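Nigerythrin (Desulfovibrio vulgaris subsp. vulgaris, PDB 1YUZ) shows NADH peroxidase activity in vitro, as a homodimeric electron-transfer protein of the rubrerythrin family that carries a rubredoxin-like iron site and a diiron centre. Local coordinates at residues A45-F50 / E67-A72. Numbering follows the deposited sequence.
Sequences AKYTAF and EATAAA
Y47 meets helix 60-87 at two levels, with its methylene on A70 and its ring on T69. At the base, Y47 CB rests 3.8 Å from A70 CB, where the two CA atoms come within 5.4 Å of each other. Further out the ring crosses the T69 side chain at a slant, and its CE1 lies 3.5 Å from T69 CG2, with CD1 almost as near. One rotamer of T69 (chi1 -49°) sets OG1 beside its backbone N and CG2 anti to that N, facing the tyrosine. On the exposed flank, T48 OG1 approaches A70 CB at 3.9 Å. Both threonine hydroxyls hydrogen-bond one turn back in their own helices, T69 OG1 to L65 O and T48 OG1 to H44 O. No hydrogen bond joins the two segments. The pair belongs to the ferritin-like four-helix bundle: helices 29-56 and 60-87 are antiparallel neighbours, 165° between the local axes, with an axis separation of 8.3 Å, consistent with A70 presenting only a methyl to the Y47 methylene. From this interface Y47, its ring packed edge-to-face with Y156 of helix 136-161, hydrogen-bonds through OH to OE2 of E115, a ligand of the ferrous ion, and as a second-shell partner probably helps orient that carboxylate. T69, whose side chain lies about 4 Å from the ferrous ion, also touches the iron ligands E115 and H152.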
loop_
_atom_site.group_PDB
_atom_site.type_symbol
_atom_site.label_atom_id
_atom_site.label_comp_id
_atom_site.label_asym_id
_atom_site.label_seq_id
_atom_site.Cartn_x
_atom_site.Cartn_y
_atom_site.Cartn_z
ATOM N N ALA B 45 17.114 3.493 9.375
ATOM C CA ALA B 45 17.567 4.876 9.383
ATOM C C ALA B 45 16.510 5.778 8.755
ATOM O O ALA B 45 16.252 6.881 9.234
ATOM C CB ALA B 45 18.884 4.998 8.626
ATOM N N LYS B 46 15.887 5.305 7.685
ATOM C CA LYS B 46 14.864 6.092 7.017
ATOM C C LYS B 46 13.643 6.322 7.905
ATOM O O LYS B 46 13.175 7.449 8.051
ATOM C CB LYS B 46 14.432 5.409 5.718
ATOM C CG LYS B 46 13.542 6.291 4.867
ATOM C CD LYS B 46 13.254 5.692 3.505
ATOM C CE LYS B 46 12.264 4.550 3.588
ATOM N NZ LYS B 46 11.836 4.128 2.222
ATOM N N TYR B 47 13.131 5.253 8.503
ATOM C CA TYR B 47 11.959 5.358 9.358
ATOM C C TYR B 47 12.228 6.180 10.602
ATOM O O TYR B 47 11.339 6.868 11.105
ATOM C CB TYR B 47 11.475 3.963 9.729
ATOM C CG TYR B 47 10.967 3.194 8.532
ATOM C CD1 TYR B 47 10.767 1.819 8.600
ATOM C CD2 TYR B 47 10.682 3.846 7.326
ATOM C CE1 TYR B 47 10.295 1.110 7.500
ATOM C CE2 TYR B 47 10.210 3.146 6.221
ATOM C CZ TYR B 47 10.020 1.780 6.317
ATOM O OH TYR B 47 9.555 1.078 5.232
ATOM N N THR B 48 13.456 6.110 11.098
ATOM C CA THR B 48 13.833 6.881 12.271
ATOM C C THR B 48 13.807 8.365 11.899
ATOM O O THR B 48 13.319 9.199 12.664
ATOM C CB THR B 48 15.230 6.466 12.755
ATOM O OG1 THR B 48 15.178 5.104 13.197
ATOM C CG2 THR B 48 15.695 7.351 13.907
ATOM N N ALA B 49 14.313 8.693 10.714
ATOM C CA ALA B 49 14.303 10.079 10.263
ATOM C C ALA B 49 12.854 10.514 10.007
ATOM O O ALA B 49 12.460 11.629 10.348
ATOM C CB ALA B 49 15.134 10.229 8.997
ATOM N N PHE B 50 12.063 9.631 9.404
ATOM C CA PHE B 50 10.662 9.942 9.127
ATOM C C PHE B 50 9.890 10.202 10.423
ATOM O O PHE B 50 9.028 11.078 10.477
ATOM C CB PHE B 50 9.997 8.789 8.371
ATOM C CG PHE B 50 10.395 8.682 6.920
ATOM C CD1 PHE B 50 9.868 7.665 6.133
ATOM C CD2 PHE B 50 11.266 9.597 6.331
ATOM C CE1 PHE B 50 10.196 7.556 4.784
ATOM C CE2 PHE B 50 11.597 9.493 4.976
ATOM C CZ PHE B 50 11.060 8.470 4.205
ATOM N N GLU B 67 8.250 4.828 14.282
ATOM C CA GLU B 67 9.133 4.318 15.324
ATOM C C GLU B 67 8.904 2.825 15.532
ATOM O O GLU B 67 9.856 2.062 15.693
ATOM C CB GLU B 67 8.908 5.101 16.618
ATOM C CG GLU B 67 9.318 6.555 16.468
ATOM C CD GLU B 67 8.815 7.455 17.581
ATOM O OE1 GLU B 67 7.922 7.040 18.348
ATOM O OE2 GLU B 67 9.311 8.599 17.670
ATOM N N ALA B 68 7.643 2.407 15.507
ATOM C CA ALA B 68 7.319 0.999 15.674
ATOM C C ALA B 68 7.865 0.207 14.490
ATOM O O ALA B 68 8.419 -0.875 14.661
ATOM C CB ALA B 68 5.808 0.816 15.773
ATOM N N THR B 69 7.724 0.755 13.288
ATOM C CA THR B 69 8.202 0.053 12.103
ATOM C C THR B 69 9.729 -0.003 12.066
ATOM O O THR B 69 10.306 -0.998 11.631
ATOM C CB THR B 69 7.642 0.682 10.816
ATOM O OG1 THR B 69 6.223 0.852 10.956
ATOM C CG2 THR B 69 7.888 -0.242 9.635
ATOM N N ALA B 70 10.389 1.052 12.530
ATOM C CA ALA B 70 11.845 1.041 12.572
ATOM C C ALA B 70 12.249 -0.096 13.508
ATOM O O ALA B 70 13.155 -0.873 13.209
ATOM C CB ALA B 70 12.373 2.365 13.099
ATOM N N ALA B 71 11.559 -0.201 14.641
ATOM C CA ALA B 71 11.858 -1.250 15.605
ATOM C C ALA B 71 11.643 -2.621 14.968
ATOM O O ALA B 71 12.392 -3.563 15.234
ATOM C CB ALA B 71 10.983 -1.086 16.839
ATOM N N ALA B 72 10.626 -2.728 14.119
ATOM C CA ALA B 72 10.345 -3.983 13.431
ATOM C C ALA B 72 11.511 -4.350 12.521
ATOM O O ALA B 72 11.914 -5.508 12.454
ATOM C CB ALA B 72 9.065 -3.859 12.613
#